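Local coordinates for protein A49R (PDB 4D5T) that inhibits host NF-kappa-B activation by interacting with BTRC, which diminishes ubiquitination of the inhibitor NFKBIA and keeps p65 in the cytoplasm, at residues 48-51 with 52-55; 54-57 with 58-62. All coordinates share one frame; numbering follows the deposited sequence.

Interaction 1: residues 48-51 with 52-55; sequences NPFI and SFLD
Phe50 and Leu54 meet one turn apart at the start of helix 49-61, and their side chains carry much of the apolar contact here. Leu54 comes over one face of the Phe50 ring. Its CG sits above the plane but offset toward the rim, and its CD1 lies 3.7 Å from Phe50 CE2. The ring gets there because CG of Phe50 is anti to the backbone N (chi1 -173°), which carries the far end of the ring forward along the helix, toward Leu54. Leu54 CD1 is also shared with Ile51, whose CD1 lies 4.0 Å away from it. On its other flank Phe50 meets the second aromatic ring, with Phe50 CE1 4.1 Å from Phe53 CD2. That approach is oblique.

The backbone contributes four i to i+4 hydrogen bonds. They run from the N atoms of Ser52, Phe53, Leu54 and Asp55 to the O atoms of Asn48, Pro49, Phe50 and Ile51. The bond from Ser52 N to Asn48 O is 3.0 Å long and opens the series.

Asn48 also caps the helix with its side chain. As the N-cap residue, it accepts a weak bond from Phe50 N at OD1, 2.9 Å long and bent to 129°. Its ND2 donates to Asp35 of helix 29-40, so both ends of the amide are engaged.

The contact is buried in the helical bundle. Pro49 and Ser52 rest on helix 9-23, through Leu19, Val20 and Lys23 and through Ile16. Ile51 and Leu54 meet Phe39 of helix 29-40. Phe50 and Phe53 pack on Ile135, Ile139 and Leu142 of helix 132-150.

Interaction 2: residues 54-57 with 58-62; sequences LDTV and YTIID
Val57 and Ile61 lie side by side, one turn apart, in the last turns of helix 49-61. This helix belongs to the all-helical Bcl-2-like fold of A49. Ile61 can be followed outward. Its CB is 3.6 Å from Val57 O. Its CG1 comes nearer the same oxygen, at 3.4 Å. Its CD1 then meets Val57 CG1 at 3.8 Å. CG1 of Ile61 is anti to its own carbonyl carbon (chi1 -70°), which sends this branch back along the helix to Val57. Beyond the pair, Val57 touches Ile103 and Ile146, and Ile61 touches Tyr107 and Tyr150.

A second apolar pair joins Thr56 and Ile60. Here only the methyl of the threonine takes part, its CG2 lying 3.8 Å from Ile60 CD1. The hydroxyl of Thr56 is engaged with Ser52 O, one turn earlier. Tyr58 sends its ring away from the preceding turn. Its OH bonds to Glu64 and Asn110, and its ring makes a cation-pi contact with Lys106.

Backbone i to i+4 bonds run through the stretch, beginning with Tyr58 N to Leu54 O at 2.8 Å. The helix ends at Ile61, and Asp62 is the first residue to leave helical geometry, with a positive phi of 58°. Its N still bonds to Tyr58 O.

Asp55 O is gripped twice by Thr59. Both Thr59 N and Thr59 OG1 donate to it at 3.0 Å, reaching the oxygen from opposite faces of its carbonyl plane.

Interactions 1 and 2 are successive parts of one helix, 49-61. They share Leu54 and Asp55, and their centres are about 10 Å apart. Residues 48-55 form the more deeply buried part. There the chemistry is chiefly aromatic and aliphatic, and a side-chain cap starts the helix. Residues 54-62 are only partly buried. Smaller aliphatic pairs and threonine hydroxyls bonded to backbone oxygens mark this end, where the helix stops. Both contacts face helices 9-23 and 132-150. Helix 29-40 adjoins interaction 1, whereas helix 95-109 adjoins interaction 2. Leu54 joins the two surroundings, touching Phe39 as well as Val99 and Ile102.

Interaction 1: residues 48-51 with 52-55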
loop_
_atom_site.group_PDB
_atom_site.type_symbol
_atom_site.label_atom_id
_atom_site.label_comp_id
_atom_site.label_asym_id
_atom_site.label_seq_id
_atom_site.Cartn_x
_atom_site.Cartn_y
_atom_site.Cartn_z
ATOM N N ASN A 48 8.535 3.297 -9.430
ATOM C CA ASN A 48 7.151 3.810 -9.499
ATOM C C ASN A 48 6.884 4.681 -8.276
ATOM O O ASN A 48 6.933 4.185 -7.191
ATOM C CB ASN A 48 6.169 2.631 -9.549
ATOM C CG ASN A 48 4.711 3.069 -9.608
ATOM O OD1 ASN A 48 4.319 4.061 -9.021
ATOM N ND2 ASN A 48 3.894 2.268 -10.287
ATOM N N PRO A 49 6.636 6.017 -8.445
ATOM C CA PRO A 49 6.524 6.863 -7.295
ATOM C C PRO A 49 5.407 6.508 -6.328
ATOM O O PRO A 49 5.559 6.745 -5.124
ATOM C CB PRO A 49 6.266 8.268 -7.880
ATOM C CG PRO A 49 6.488 8.159 -9.302
ATOM C CD PRO A 49 6.519 6.716 -9.731
ATOM N N PHE A 50 4.297 5.943 -6.824
ATOM C CA PHE A 50 3.297 5.492 -5.927
ATOM C C PHE A 50 3.780 4.340 -5.021
ATOM O O PHE A 50 3.396 4.267 -3.829
ATOM C CB PHE A 50 1.982 5.097 -6.654
ATOM C CG PHE A 50 0.858 4.764 -5.700
ATOM C CD1 PHE A 50 0.324 5.718 -4.888
ATOM C CD2 PHE A 50 0.273 3.522 -5.688
ATOM C CE1 PHE A 50 -0.770 5.441 -4.017
ATOM C CE2 PHE A 50 -0.746 3.213 -4.826
ATOM C CZ PHE A 50 -1.322 4.175 -4.023
ATOM N N ILE A 51 4.573 3.446 -5.575
ATOM C CA ILE A 51 5.169 2.336 -4.774
ATOM C C ILE A 51 6.234 2.887 -3.780
ATOM O O ILE A 51 6.238 2.515 -2.617
ATOM C CB ILE A 51 5.759 1.262 -5.698
ATOM C CG1 ILE A 51 4.724 0.672 -6.655
ATOM C CG2 ILE A 51 6.402 0.144 -4.909
ATOM C CD1 ILE A 51 3.393 0.266 -6.093
ATOM N N SER A 52 7.046 3.866 -4.199
ATOM C CA SER A 52 7.880 4.578 -3.224
ATOM C C SER A 52 7.096 5.246 -2.087
ATOM O O SER A 52 7.479 5.122 -0.900
ATOM C CB SER A 52 8.815 5.565 -3.951
ATOM O OG SER A 52 9.654 6.141 -2.966
ATOM N N PHE A 53 5.976 5.869 -2.415
ATOM C CA PHE A 53 5.025 6.415 -1.400
ATOM C C PHE A 53 4.585 5.321 -0.457
ATOM O O PHE A 53 4.697 5.469 0.783
ATOM C CB PHE A 53 3.847 7.128 -2.073
ATOM C CG PHE A 53 2.747 7.552 -1.122
ATOM C CD1 PHE A 53 2.841 8.754 -0.444
ATOM C CD2 PHE A 53 1.633 6.790 -0.987
ATOM C CE1 PHE A 53 1.866 9.137 0.450
ATOM C CE2 PHE A 53 0.567 7.245 -0.155
ATOM C CZ PHE A 53 0.729 8.394 0.568
ATOM N N LEU A 54 4.102 4.211 -1.012
ATOM C CA LEU A 54 3.626 3.116 -0.144
ATOM C C LEU A 54 4.736 2.615 0.773
ATOM O O LEU A 54 4.506 2.291 1.962
ATOM C CB LEU A 54 3.094 1.976 -1.011
ATOM C CG LEU A 54 1.808 2.260 -1.764
ATOM C CD1 LEU A 54 1.471 1.144 -2.728
ATOM C CD2 LEU A 54 0.637 2.400 -0.785
ATOM N N ASP A 55 5.945 2.456 0.228
ATOM C CA ASP A 55 7.077 1.944 0.985
ATOM C C ASP A 55 7.465 2.901 2.099
ATOM O O ASP A 55 7.699 2.486 3.217
ATOM C CB ASP A 55 8.264 1.715 0.020
ATOM C CG ASP A 55 9.485 1.151 0.706
ATOM O OD1 ASP A 55 9.462 -0.025 1.025
ATOM O OD2 ASP A 55 10.438 1.891 0.938
#

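Interaction 2: residues 54-57 with 58-62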
loop_
_atom_site.group_PDB
_atom_site.type_symbol
_atom_site.label_atom_id
_atom_site.label_comp_id
_atom_site.label_asym_id
_atom_site.label_seq_id
_atom_site.Cartn_x
_atom_site.Cartn_y
_atom_site.Cartn_z
ATOM N N LEU A 54 4.102 4.211 -1.012
ATOM C CA LEU A 54 3.626 3.116 -0.144
ATOM C C LEU A 54 4.736 2.615 0.773
ATOM O O LEU A 54 4.506 2.291 1.962
ATOM C CB LEU A 54 3.094 1.976 -1.011
ATOM C CG LEU A 54 1.808 2.260 -1.764
ATOM C CD1 LEU A 54 1.471 1.144 -2.728
ATOM C CD2 LEU A 54 0.637 2.400 -0.785
ATOM N N ASP A 55 5.945 2.456 0.228
ATOM C CA ASP A 55 7.077 1.944 0.985
ATOM C C ASP A 55 7.465 2.901 2.099
ATOM O O ASP A 55 7.699 2.486 3.217
ATOM C CB ASP A 55 8.264 1.715 0.020
ATOM C CG ASP A 55 9.485 1.151 0.706
ATOM O OD1 ASP A 55 9.462 -0.025 1.025
ATOM O OD2 ASP A 55 10.438 1.891 0.938
ATOM N N THR A 56 7.480 4.192 1.787
ATOM C CA THR A 56 7.681 5.242 2.808
ATOM C C THR A 56 6.628 5.185 3.906
ATOM O O THR A 56 6.963 5.189 5.085
ATOM C CB THR A 56 7.809 6.598 2.158
ATOM O OG1 THR A 56 8.973 6.579 1.344
ATOM C CG2 THR A 56 7.967 7.698 3.203
ATOM N N VAL A 57 5.336 5.043 3.544
ATOM C CA VAL A 57 4.313 4.998 4.534
ATOM C C VAL A 57 4.440 3.749 5.378
ATOM O O VAL A 57 4.337 3.787 6.646
ATOM C CB VAL A 57 2.889 5.038 3.860
ATOM C CG1 VAL A 57 1.754 4.794 4.866
ATOM C CG2 VAL A 57 2.674 6.363 3.187
ATOM N N TYR A 58 4.680 2.614 4.727
ATOM C CA TYR A 58 4.882 1.346 5.457
ATOM C C TYR A 58 5.997 1.508 6.522
ATOM O O TYR A 58 5.882 1.067 7.667
ATOM C CB TYR A 58 5.238 0.261 4.449
ATOM C CG TYR A 58 5.336 -1.116 4.978
ATOM C CD1 TYR A 58 6.518 -1.577 5.514
ATOM C CD2 TYR A 58 4.249 -1.980 4.931
ATOM C CE1 TYR A 58 6.629 -2.878 5.970
ATOM C CE2 TYR A 58 4.342 -3.287 5.405
ATOM C CZ TYR A 58 5.519 -3.705 5.937
ATOM O OH TYR A 58 5.636 -4.977 6.379
ATOM N N THR A 59 7.079 2.149 6.118
ATOM C CA THR A 59 8.269 2.349 6.973
ATOM C C THR A 59 7.929 3.293 8.133
ATOM O O THR A 59 8.328 3.048 9.261
ATOM C CB THR A 59 9.425 2.930 6.164
ATOM O OG1 THR A 59 9.816 1.965 5.208
ATOM C CG2 THR A 59 10.622 3.228 7.067
ATOM N N ILE A 60 7.234 4.386 7.835
ATOM C CA ILE A 60 6.781 5.316 8.881
ATOM C C ILE A 60 5.883 4.678 9.950
ATOM O O ILE A 60 6.088 4.879 11.154
ATOM C CB ILE A 60 6.069 6.494 8.237
ATOM C CG1 ILE A 60 7.124 7.321 7.514
ATOM C CG2 ILE A 60 5.299 7.323 9.255
ATOM C CD1 ILE A 60 6.516 8.343 6.615
ATOM N N ILE A 61 4.938 3.872 9.520
ATOM C CA ILE A 61 4.033 3.187 10.415
ATOM C C ILE A 61 4.758 2.247 11.319
ATOM O O ILE A 61 4.486 2.217 12.514
ATOM C CB ILE A 61 2.901 2.494 9.631
ATOM C CG1 ILE A 61 1.985 3.555 9.052
ATOM C CG2 ILE A 61 2.139 1.528 10.519
ATOM C CD1 ILE A 61 0.929 3.018 8.082
ATOM N N ASP A 62 5.739 1.505 10.755
ATOM C CA ASP A 62 6.698 0.746 11.491
ATOM C C ASP A 62 6.075 -0.291 12.413
ATOM O O ASP A 62 6.487 -0.411 13.570
ATOM C CB ASP A 62 7.620 1.703 12.295
ATOM C CG ASP A 62 8.836 1.018 12.901
ATOM O OD1 ASP A 62 9.379 0.063 12.313
ATOM O OD2 ASP A 62 9.243 1.437 14.000
#